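Side-chain contacts in nitroalkane oxidase (Podospora anserina, PDB 3MKH), which oxidises nitroalkanes to aldehydes or ketones using FAD and molecular oxygen, releasing nitrite and hydrogen peroxide: residues G278-G283 against V393-F398; C359-V364 against G400-I405. One frame throughout, in Å; residues are numbered along the deposited sequence.

Interaction 1 of 2, residues G278-G283 against V393-F398; sequences GAMGVG and VVLPIF. With FAD (flavin-adenine dinucleotide), chain E.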
ATOM      1  N   GLY A 278     -14.045  10.405 -11.296  1.00 20.62           N
ATOM      2  CA  GLY A 278     -13.370   9.205 -11.768  1.00 20.15           C
ATOM      3  C   GLY A 278     -12.627   9.533 -13.053  1.00 21.11           C
ATOM      4  O   GLY A 278     -11.418   9.289 -13.202  1.00 21.04           O
ATOM      5  N   ALA A 279     -13.341  10.169 -13.970  1.00 19.09           N
ATOM      6  CA  ALA A 279     -12.759  10.489 -15.255  1.00 19.54           C
ATOM      7  C   ALA A 279     -11.624  11.517 -15.142  1.00 18.59           C
ATOM      8  O   ALA A 279     -10.655  11.452 -15.907  1.00 19.03           O
ATOM      9  CB  ALA A 279     -13.827  10.942 -16.238  1.00 19.44           C
ATOM     10  N   MET A 280     -11.724  12.452 -14.196  1.00 18.43           N
ATOM     11  CA  MET A 280     -10.606  13.397 -13.968  1.00 18.83           C
ATOM     12  C   MET A 280      -9.368  12.638 -13.518  1.00 21.05           C
ATOM     13  O   MET A 280      -8.235  12.947 -13.925  1.00 20.74           O
ATOM     14  CB  MET A 280     -10.955  14.432 -12.894  1.00 19.99           C
ATOM     15  CG  MET A 280     -12.174  15.271 -13.204  1.00 20.47           C
ATOM     16  SD  MET A 280     -12.536  16.392 -11.832  1.00 24.64           S
ATOM     17  CE  MET A 280     -13.825  17.360 -12.584  1.00 27.88           C
ATOM     18  N   GLY A 281      -9.587  11.673 -12.636  1.00 18.25           N
ATOM     19  CA  GLY A 281      -8.522  10.792 -12.190  1.00 20.32           C
ATOM     20  C   GLY A 281      -7.843  10.074 -13.349  1.00 19.27           C
ATOM     21  O   GLY A 281      -6.606  10.058 -13.447  1.00 18.87           O
ATOM     22  N   VAL A 282      -8.648   9.475 -14.225  1.00 16.72           N
ATOM     23  CA  VAL A 282      -8.121   8.778 -15.396  1.00 19.49           C
ATOM     24  C   VAL A 282      -7.291   9.712 -16.266  1.00 18.73           C
ATOM     25  O   VAL A 282      -6.226   9.336 -16.760  1.00 19.14           O
ATOM     26  CB  VAL A 282      -9.255   8.155 -16.266  1.00 18.81           C
ATOM     27  CG1 VAL A 282      -8.669   7.465 -17.504  1.00 18.43           C
ATOM     28  CG2 VAL A 282     -10.107   7.185 -15.439  1.00 18.35           C
ATOM     29  N   GLY A 283      -7.787  10.931 -16.462  1.00 20.12           N
ATOM     30  CA  GLY A 283      -7.091  11.903 -17.293  1.00 18.36           C
ATOM     31  C   GLY A 283      -5.718  12.272 -16.749  1.00 19.90           C
ATOM     32  O   GLY A 283      -4.744  12.370 -17.498  1.00 18.32           O
ATOM     33  N   VAL A 393      -3.886  15.665  -5.965  1.00 18.18           N
ATOM     34  CA  VAL A 393      -4.222  15.567  -4.538  1.00 21.69           C
ATOM     35  C   VAL A 393      -5.563  16.193  -4.160  1.00 16.65           C
ATOM     36  O   VAL A 393      -6.100  15.893  -3.097  1.00 20.02           O
ATOM     37  CB  VAL A 393      -3.102  16.088  -3.590  1.00 24.55           C
ATOM     38  CG1 VAL A 393      -1.841  15.299  -3.788  1.00 25.12           C
ATOM     39  CG2 VAL A 393      -2.870  17.566  -3.793  1.00 22.03           C
ATOM     40  N   VAL A 394      -6.107  17.061  -5.010  1.00 18.34           N
ATOM     41  CA  VAL A 394      -7.445  17.585  -4.758  1.00 20.72           C
ATOM     42  C   VAL A 394      -8.563  16.540  -4.971  1.00 20.18           C
ATOM     43  O   VAL A 394      -9.648  16.661  -4.420  1.00 19.41           O
ATOM     44  CB  VAL A 394      -7.754  18.825  -5.618  1.00 21.87           C
ATOM     45  CG1 VAL A 394      -8.390  18.410  -6.954  1.00 23.53           C
ATOM     46  CG2 VAL A 394      -8.660  19.762  -4.851  1.00 22.29           C
ATOM     47  N   LEU A 395      -8.307  15.531  -5.791  1.00 20.15           N
ATOM     48  CA  LEU A 395      -9.394  14.639  -6.207  1.00 21.01           C
ATOM     49  C   LEU A 395     -10.030  13.865  -5.046  1.00 21.66           C
ATOM     50  O   LEU A 395     -11.254  13.775  -4.971  1.00 21.68           O
ATOM     51  CB  LEU A 395      -8.943  13.702  -7.339  1.00 18.89           C
ATOM     52  CG  LEU A 395      -8.497  14.429  -8.627  1.00 19.95           C
ATOM     53  CD1 LEU A 395      -8.114  13.382  -9.678  1.00 18.03           C
ATOM     54  CD2 LEU A 395      -9.587  15.370  -9.186  1.00 20.84           C
ATOM     55  N   PRO A 396      -9.209  13.299  -4.143  1.00 19.60           N
ATOM     56  CA  PRO A 396      -9.805  12.571  -3.021  1.00 22.22           C
ATOM     57  C   PRO A 396     -10.545  13.501  -2.062  1.00 21.47           C
ATOM     58  O   PRO A 396     -11.531  13.078  -1.464  1.00 19.16           O
ATOM     59  CB  PRO A 396      -8.579  11.961  -2.323  1.00 24.24           C
ATOM     60  CG  PRO A 396      -7.555  11.843  -3.412  1.00 21.15           C
ATOM     61  CD  PRO A 396      -7.748  13.120  -4.184  1.00 20.54           C
ATOM     62  N   ILE A 397     -10.095  14.753  -1.954  1.00 20.11           N
ATOM     63  CA  ILE A 397     -10.589  15.658  -0.916  1.00 21.37           C
ATOM     64  C   ILE A 397     -11.715  16.578  -1.366  1.00 22.08           C
ATOM     65  O   ILE A 397     -12.475  17.072  -0.537  1.00 22.02           O
ATOM     66  CB  ILE A 397      -9.449  16.498  -0.267  1.00 21.49           C
ATOM     67  CG1 ILE A 397      -8.687  17.313  -1.318  1.00 21.42           C
ATOM     68  CG2 ILE A 397      -8.466  15.597   0.480  1.00 20.37           C
ATOM     69  CD1 ILE A 397      -7.512  18.121  -0.712  1.00 22.29           C
ATOM     70  N   PHE A 398     -11.845  16.806  -2.671  1.00 22.13           N
ATOM     71  CA  PHE A 398     -12.881  17.719  -3.134  1.00 23.60           C
ATOM     72  C   PHE A 398     -14.091  16.928  -3.618  1.00 27.13           C
ATOM     73  O   PHE A 398     -14.102  15.689  -3.529  1.00 24.02           O
ATOM     74  CB  PHE A 398     -12.353  18.764  -4.154  1.00 24.51           C
ATOM     75  CG  PHE A 398     -12.387  18.321  -5.609  1.00 24.26           C
ATOM     76  CD1 PHE A 398     -12.441  16.975  -5.962  1.00 22.17           C
ATOM     77  CD2 PHE A 398     -12.327  19.268  -6.623  1.00 27.71           C
ATOM     78  CE1 PHE A 398     -12.456  16.588  -7.295  1.00 25.12           C
ATOM     79  CE2 PHE A 398     -12.345  18.882  -7.972  1.00 28.25           C
ATOM     80  CZ  PHE A 398     -12.411  17.548  -8.302  1.00 26.55           C
TER
HETATM   81  PA  FAD E 500     -15.092  18.599   5.706  0.84 26.80           P
HETATM   82  O1A FAD E 500     -16.337  18.843   6.431  0.84 24.28           O
HETATM   83  O2A FAD E 500     -14.194  19.722   5.432  0.84 25.49           O
HETATM   84  O5B FAD E 500     -14.274  17.457   6.488  0.84 26.55           O
HETATM   85  C5B FAD E 500     -12.852  17.504   6.578  0.84 22.17           C
HETATM   86  C4B FAD E 500     -12.241  16.184   7.086  0.84 25.30           C
HETATM   87  O4B FAD E 500     -12.694  15.943   8.425  0.84 28.20           O
HETATM   88  C3B FAD E 500     -12.723  14.988   6.270  0.84 24.71           C
HETATM   89  O3B FAD E 500     -11.835  14.757   5.176  0.84 25.08           O
HETATM   90  C2B FAD E 500     -12.614  13.848   7.266  0.84 23.39           C
HETATM   91  O2B FAD E 500     -11.290  13.325   7.270  0.84 21.93           O
HETATM   92  C1B FAD E 500     -12.912  14.521   8.607  0.84 27.58           C
HETATM   93  N9A FAD E 500     -14.336  14.262   8.959  0.84 27.69           N
HETATM   94  C8A FAD E 500     -15.285  15.180   9.118  0.84 27.11           C
HETATM   95  N7A FAD E 500     -16.434  14.591   9.422  0.84 27.62           N
HETATM   96  C5A FAD E 500     -16.217  13.282   9.460  0.84 31.34           C
HETATM   97  C6A FAD E 500     -17.021  12.182   9.725  0.84 33.19           C
HETATM   98  N6A FAD E 500     -18.307  12.338  10.012  0.84 33.10           N
HETATM   99  N1A FAD E 500     -16.478  10.961   9.688  0.84 27.38           N
HETATM  100  C2A FAD E 500     -15.199  10.797   9.404  0.84 30.69           C
HETATM  101  N3A FAD E 500     -14.405  11.823   9.148  0.84 28.15           N
HETATM  102  C4A FAD E 500     -14.883  13.072   9.167  0.84 29.44           C
HETATM  103  N1  FAD E 500     -17.739  22.979  -2.935  0.84 24.46           N
HETATM  104  C2  FAD E 500     -18.975  23.359  -3.442  0.84 23.17           C
HETATM  105  O2  FAD E 500     -19.919  23.511  -2.680  0.84 26.13           O
HETATM  106  N3  FAD E 500     -19.138  23.558  -4.810  0.84 24.14           N
HETATM  107  C4  FAD E 500     -18.066  23.390  -5.682  0.84 25.05           C
HETATM  108  O4  FAD E 500     -18.221  23.574  -6.887  0.84 21.80           O
HETATM  109  C4X FAD E 500     -16.830  23.012  -5.174  0.84 25.86           C
HETATM  110  N5  FAD E 500     -15.733  22.827  -6.020  0.84 25.03           N
HETATM  111  C5X FAD E 500     -14.448  22.790  -5.471  0.84 22.33           C
HETATM  112  C6  FAD E 500     -13.322  22.949  -6.273  0.84 21.03           C
HETATM  113  C7  FAD E 500     -12.052  22.916  -5.710  0.84 22.18           C
HETATM  114  C7M FAD E 500     -10.810  23.093  -6.579  0.84 22.87           C
HETATM  115  C8  FAD E 500     -11.910  22.721  -4.343  0.84 25.84           C
HETATM  116  C8M FAD E 500     -10.519  22.684  -3.711  0.84 22.00           C
HETATM  117  C9  FAD E 500     -13.033  22.555  -3.546  0.84 24.46           C
HETATM  118  C9A FAD E 500     -14.301  22.592  -4.107  0.84 21.82           C
HETATM  119  N10 FAD E 500     -15.431  22.432  -3.306  0.84 27.04           N
HETATM  120  C10 FAD E 500     -16.671  22.808  -3.806  0.84 28.96           C
HETATM  121  C1' FAD E 500     -15.328  21.855  -1.944  0.84 27.62           C
HETATM  122  C2' FAD E 500     -15.389  20.328  -1.991  0.84 26.53           C
HETATM  123  O2' FAD E 500     -16.651  19.907  -2.497  0.84 26.24           O
HETATM  124  C3' FAD E 500     -15.130  19.674  -0.624  0.84 27.34           C
HETATM  125  O3' FAD E 500     -14.994  18.274  -0.818  0.84 26.31           O
HETATM  126  C4' FAD E 500     -16.251  19.909   0.399  0.84 27.45           C
HETATM  127  O4' FAD E 500     -16.116  21.193   0.993  0.84 25.42           O
HETATM  128  C5' FAD E 500     -16.199  18.847   1.503  0.84 27.32           C
HETATM  129  O5' FAD E 500     -14.906  18.789   2.108  0.84 27.73           O
HETATM  130  P   FAD E 500     -14.509  17.587   3.076  0.84 28.69           P
HETATM  131  O1P FAD E 500     -14.940  16.333   2.447  0.84 26.69           O
HETATM  132  O2P FAD E 500     -13.107  17.735   3.465  0.84 26.46           O
HETATM  133  O3P FAD E 500     -15.483  17.858   4.333  0.84 27.68           O
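The sulfur of Met-280 lies almost exactly in the plane of the Phe-398 ring, and another part of the same rim abuts the flavin of FAD. This is a Met-aromatic contact of the edge type: SD of Met-280 stands 5.1 Å from the centroid of the Phe-398 ring, 89° off its normal. The closest ring atom is Phe-398 CZ, 3.7 Å from Met-280 SD. The flavin side of the rim is Phe-398 CD2, 3.8 Å from FAD C7, so the phenyl edge points at the flat of the flavin's dimethylbenzene ring. One face of Phe-398 is covered by its own helical turn, with Val-394 CG1 4.0 Å above the ring plane and over its centre. That position follows from a chi1 of 88°, which sets CG between the backbone N and the carbonyl carbon and folds the ring back over Val-394.

The contact sits in the helical C-terminal domain of the acyl-CoA dehydrogenase fold, where helix 262-298 packs against the short helical turn 394-397, which leads into the FAD site. Leu-395 fills the interface with its fork. CD1 of Leu-395 rests 3.6 Å from CA of Gly-281, a close approach to a helix surface that carries no side chain there, while CD2 of Leu-395 turns to the Met-280 side chain, 4.1 Å from its CB. The Met-280 side chain also touches Val-82 and Tyr-86 of helix 75-88 and Leu-94 and Phe-97 of helix 90-109.

On the cofactor side, Ile-397 O accepts a hydrogen bond from FAD O3' at 2.8 Å. Lys-356 NZ bonds to the carbonyl oxygens of both Leu-395 and Phe-398, holding the turn just ahead of Asp-399, the probable proton acceptor.

Interaction 2 of 2, residues C359-V364 against G400-I405; sequences CSEAAV and GGNVGI. With FAD (flavin-adenine dinucleotide), chain E.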
ATOM      1  N   CYS A 359     -10.483   6.109  -8.280  1.00 21.15           N
ATOM      2  CA  CYS A 359      -9.735   6.847  -9.280  1.00 21.58           C
ATOM      3  C   CYS A 359      -9.029   8.062  -8.674  1.00 20.97           C
ATOM      4  O   CYS A 359      -7.913   8.385  -9.075  1.00 20.44           O
ATOM      5  CB  CYS A 359     -10.650   7.290 -10.432  1.00 21.23           C
ATOM      6  SG  CYS A 359     -11.413   5.901 -11.368  1.00 23.30           S
ATOM      7  N   SER A 360      -9.672   8.731  -7.719  1.00 19.83           N
ATOM      8  CA  SER A 360      -9.041   9.902  -7.101  1.00 20.50           C
ATOM      9  C   SER A 360      -7.762   9.467  -6.400  1.00 22.55           C
ATOM     10  O   SER A 360      -6.728  10.110  -6.529  1.00 19.66           O
ATOM     11  CB  SER A 360      -9.987  10.612  -6.118  1.00 20.42           C
ATOM     12  OG  SER A 360     -10.333   9.752  -5.045  1.00 19.38           O
ATOM     13  N   GLU A 361      -7.820   8.352  -5.682  1.00 21.94           N
ATOM     14  CA  GLU A 361      -6.668   7.913  -4.906  1.00 23.76           C
ATOM     15  C   GLU A 361      -5.613   7.276  -5.806  1.00 23.87           C
ATOM     16  O   GLU A 361      -4.404   7.454  -5.593  1.00 20.22           O
ATOM     17  CB  GLU A 361      -7.112   6.992  -3.754  1.00 21.95           C
ATOM     18  CG  GLU A 361      -7.847   7.798  -2.684  1.00 26.32           C
ATOM     19  CD  GLU A 361      -8.408   6.969  -1.536  1.00 28.99           C
ATOM     20  OE1 GLU A 361      -8.034   5.782  -1.394  1.00 32.31           O
ATOM     21  OE2 GLU A 361      -9.218   7.529  -0.766  1.00 29.33           O
ATOM     22  N   ALA A 362      -6.070   6.573  -6.837  1.00 21.32           N
ATOM     23  CA  ALA A 362      -5.153   6.020  -7.826  1.00 22.41           C
ATOM     24  C   ALA A 362      -4.391   7.100  -8.606  1.00 21.50           C
ATOM     25  O   ALA A 362      -3.242   6.890  -8.984  1.00 20.92           O
ATOM     26  CB  ALA A 362      -5.881   5.082  -8.778  1.00 20.91           C
ATOM     27  N   ALA A 363      -5.022   8.245  -8.859  1.00 19.78           N
ATOM     28  CA  ALA A 363      -4.313   9.374  -9.481  1.00 18.61           C
ATOM     29  C   ALA A 363      -3.157   9.916  -8.623  1.00 17.86           C
ATOM     30  O   ALA A 363      -2.046  10.177  -9.127  1.00 17.56           O
ATOM     31  CB  ALA A 363      -5.304  10.508  -9.841  1.00 17.94           C
ATOM     32  N   VAL A 364      -3.406  10.106  -7.334  1.00 16.45           N
ATOM     33  CA  VAL A 364      -2.343  10.562  -6.426  1.00 18.87           C
ATOM     34  C   VAL A 364      -1.172   9.558  -6.398  1.00 22.37           C
ATOM     35  O   VAL A 364      -0.012   9.936  -6.559  1.00 22.40           O
ATOM     36  CB  VAL A 364      -2.888  10.809  -4.992  1.00 19.17           C
ATOM     37  CG1 VAL A 364      -1.767  11.239  -4.047  1.00 24.49           C
ATOM     38  CG2 VAL A 364      -4.021  11.850  -5.032  1.00 17.65           C
ATOM     39  N   GLY A 400     -16.841  16.397  -2.206  1.00 23.40           N
ATOM     40  CA  GLY A 400     -17.154  15.479  -1.134  1.00 23.92           C
ATOM     41  C   GLY A 400     -15.977  14.555  -0.871  1.00 26.03           C
ATOM     42  O   GLY A 400     -15.747  13.582  -1.610  1.00 22.09           O
ATOM     43  N   GLY A 401     -15.229  14.865   0.183  1.00 22.30           N
ATOM     44  CA  GLY A 401     -13.991  14.161   0.501  1.00 22.87           C
ATOM     45  C   GLY A 401     -14.208  12.677   0.741  1.00 23.43           C
ATOM     46  O   GLY A 401     -15.274  12.289   1.223  1.00 22.97           O
ATOM     47  N   ASN A 402     -13.215  11.849   0.415  1.00 20.74           N
ATOM     48  CA  ASN A 402     -13.379  10.399   0.568  1.00 23.34           C
ATOM     49  C   ASN A 402     -13.595   9.955   2.024  1.00 27.42           C
ATOM     50  O   ASN A 402     -14.379   9.043   2.297  1.00 26.31           O
ATOM     51  CB  ASN A 402     -12.207   9.630  -0.037  1.00 20.76           C
ATOM     52  CG  ASN A 402     -12.123   9.779  -1.552  1.00 20.96           C
ATOM     53  OD1 ASN A 402     -11.130   9.390  -2.164  1.00 21.99           O
ATOM     54  ND2 ASN A 402     -13.154  10.349  -2.154  1.00 19.79           N
ATOM     55  N   VAL A 403     -12.906  10.600   2.960  1.00 27.52           N
ATOM     56  CA  VAL A 403     -12.887  10.102   4.345  1.00 25.71           C
ATOM     57  C   VAL A 403     -14.137  10.508   5.123  1.00 26.10           C
ATOM     58  O   VAL A 403     -14.697   9.712   5.878  1.00 28.13           O
ATOM     59  CB  VAL A 403     -11.622  10.596   5.090  1.00 27.17           C
ATOM     60  CG1 VAL A 403     -11.611  10.115   6.548  1.00 25.45           C
ATOM     61  CG2 VAL A 403     -10.369  10.124   4.352  1.00 25.27           C
ATOM     62  N   GLY A 404     -14.560  11.753   4.933  1.00 26.15           N
ATOM     63  CA  GLY A 404     -15.659  12.322   5.687  1.00 26.90           C
ATOM     64  C   GLY A 404     -17.016  12.161   5.030  1.00 28.92           C
ATOM     65  O   GLY A 404     -18.043  12.237   5.707  1.00 28.98           O
ATOM     66  N   ILE A 405     -17.028  11.958   3.714  1.00 22.63           N
ATOM     67  CA  ILE A 405     -18.293  11.965   2.970  1.00 24.90           C
ATOM     68  C   ILE A 405     -18.509  10.709   2.129  1.00 26.63           C
ATOM     69  O   ILE A 405     -19.392   9.890   2.435  1.00 26.54           O
ATOM     70  CB  ILE A 405     -18.423  13.230   2.104  1.00 25.17           C
ATOM     71  CG1 ILE A 405     -18.328  14.470   3.011  1.00 29.10           C
ATOM     72  CG2 ILE A 405     -19.726  13.201   1.291  1.00 25.18           C
ATOM     73  CD1 ILE A 405     -18.766  15.763   2.357  1.00 29.43           C
TER
HETATM   74  PA  FAD E 500     -15.092  18.599   5.706  0.84 26.80           P
HETATM   75  O1A FAD E 500     -16.337  18.843   6.431  0.84 24.28           O
HETATM   76  O2A FAD E 500     -14.194  19.722   5.432  0.84 25.49           O
HETATM   77  O5B FAD E 500     -14.274  17.457   6.488  0.84 26.55           O
HETATM   78  C5B FAD E 500     -12.852  17.504   6.578  0.84 22.17           C
HETATM   79  C4B FAD E 500     -12.241  16.184   7.086  0.84 25.30           C
HETATM   80  O4B FAD E 500     -12.694  15.943   8.425  0.84 28.20           O
HETATM   81  C3B FAD E 500     -12.723  14.988   6.270  0.84 24.71           C
HETATM   82  O3B FAD E 500     -11.835  14.757   5.176  0.84 25.08           O
HETATM   83  C2B FAD E 500     -12.614  13.848   7.266  0.84 23.39           C
HETATM   84  O2B FAD E 500     -11.290  13.325   7.270  0.84 21.93           O
HETATM   85  C1B FAD E 500     -12.912  14.521   8.607  0.84 27.58           C
HETATM   86  N9A FAD E 500     -14.336  14.262   8.959  0.84 27.69           N
HETATM   87  C8A FAD E 500     -15.285  15.180   9.118  0.84 27.11           C
HETATM   88  N7A FAD E 500     -16.434  14.591   9.422  0.84 27.62           N
HETATM   89  C5A FAD E 500     -16.217  13.282   9.460  0.84 31.34           C
HETATM   90  C6A FAD E 500     -17.021  12.182   9.725  0.84 33.19           C
HETATM   91  N6A FAD E 500     -18.307  12.338  10.012  0.84 33.10           N
HETATM   92  N1A FAD E 500     -16.478  10.961   9.688  0.84 27.38           N
HETATM   93  C2A FAD E 500     -15.199  10.797   9.404  0.84 30.69           C
HETATM   94  N3A FAD E 500     -14.405  11.823   9.148  0.84 28.15           N
HETATM   95  C4A FAD E 500     -14.883  13.072   9.167  0.84 29.44           C
HETATM   96  N1  FAD E 500     -17.739  22.979  -2.935  0.84 24.46           N
HETATM   97  C2  FAD E 500     -18.975  23.359  -3.442  0.84 23.17           C
HETATM   98  O2  FAD E 500     -19.919  23.511  -2.680  0.84 26.13           O
HETATM   99  N3  FAD E 500     -19.138  23.558  -4.810  0.84 24.14           N
HETATM  100  C4  FAD E 500     -18.066  23.390  -5.682  0.84 25.05           C
HETATM  101  O4  FAD E 500     -18.221  23.574  -6.887  0.84 21.80           O
HETATM  102  C4X FAD E 500     -16.830  23.012  -5.174  0.84 25.86           C
HETATM  103  N5  FAD E 500     -15.733  22.827  -6.020  0.84 25.03           N
HETATM  104  C5X FAD E 500     -14.448  22.790  -5.471  0.84 22.33           C
HETATM  105  C6  FAD E 500     -13.322  22.949  -6.273  0.84 21.03           C
HETATM  106  C7  FAD E 500     -12.052  22.916  -5.710  0.84 22.18           C
HETATM  107  C7M FAD E 500     -10.810  23.093  -6.579  0.84 22.87           C
HETATM  108  C8  FAD E 500     -11.910  22.721  -4.343  0.84 25.84           C
HETATM  109  C8M FAD E 500     -10.519  22.684  -3.711  0.84 22.00           C
HETATM  110  C9  FAD E 500     -13.033  22.555  -3.546  0.84 24.46           C
HETATM  111  C9A FAD E 500     -14.301  22.592  -4.107  0.84 21.82           C
HETATM  112  N10 FAD E 500     -15.431  22.432  -3.306  0.84 27.04           N
HETATM  113  C10 FAD E 500     -16.671  22.808  -3.806  0.84 28.96           C
HETATM  114  C1' FAD E 500     -15.328  21.855  -1.944  0.84 27.62           C
HETATM  115  C2' FAD E 500     -15.389  20.328  -1.991  0.84 26.53           C
HETATM  116  O2' FAD E 500     -16.651  19.907  -2.497  0.84 26.24           O
HETATM  117  C3' FAD E 500     -15.130  19.674  -0.624  0.84 27.34           C
HETATM  118  O3' FAD E 500     -14.994  18.274  -0.818  0.84 26.31           O
HETATM  119  C4' FAD E 500     -16.251  19.909   0.399  0.84 27.45           C
HETATM  120  O4' FAD E 500     -16.116  21.193   0.993  0.84 25.42           O
HETATM  121  C5' FAD E 500     -16.199  18.847   1.503  0.84 27.32           C
HETATM  122  O5' FAD E 500     -14.906  18.789   2.108  0.84 27.73           O
HETATM  123  P   FAD E 500     -14.509  17.587   3.076  0.84 28.69           P
HETATM  124  O1P FAD E 500     -14.940  16.333   2.447  0.84 26.69           O
HETATM  125  O2P FAD E 500     -13.107  17.735   3.465  0.84 26.46           O
HETATM  126  O3P FAD E 500     -15.483  17.858   4.333  0.84 27.68           O
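Ser-360 and Asn-402 mark the nearest backbone approach, 8.8 Å between their CA atoms, and side chains alone make the contact between helix 345-374 and the start of helix 402-415. In this acyl-CoA dehydrogenase fold the second segment is a glycine-rich FAD-binding turn: Gly-400 has a positive phi of 79°, Gly-401 is the N-cap, and a wider pi-type turn follows. The Gly-400 N-H bonds to FAD O3' at 3.0 Å, and the Gly-401 N-H to the phosphate oxygen O1P at 2.7 Å. Without a side chain, Gly-401 lets the phosphate come right up to the helix start, whose partial positive charge probably favours the anion.

Asn-402 points the other way, into helix 345-374. With CG anti to its carbonyl carbon (chi1 -66°), its amide end reaches between Ser-360 and Glu-361, and both Ser-360 OG and Glu-361 OE2 lie 3.0 Å from the atom modelled as Asn-402 OD1. The extended Glu-361 meets it from the opposite direction, its carboxylate plane turned 49° from the amide. The firm partners of the serine and the glutamate lie outside the two segments: Ser-360 OG is hydrogen-bonded to Lys-356 O, and Glu-361 OE2 forms a salt bridge with Arg-407. On the cofactor side of the same turn, Val-403 CG1 packs 3.3 Å from FAD O2B on the adenosine ribose.

Along the chain the segments alternate: 278-283, 359-364, 393-398, then 400-405, all within the C-terminal acyl-CoA dehydrogenase domain. The centres of interactions 1 and 2 are about 7 Å apart. Their second segments are nearly continuous, joined through Asp-399 and by a probable hydrogen bond of 2.8 Å between Pro-396 O and Asn-402 N. Helix 345-374 links the two contacts as well, Ser-360 CB packing on the backbone of Leu-395 and Pro-396. Together they back one FAD-binding strip against helices 262-298 and 345-374, interaction 1 nearer the flavin, interaction 2 nearer the pyrophosphate and adenosine ribose, the two meeting at the ribityl O3', with the second subunit completing the cofactor site.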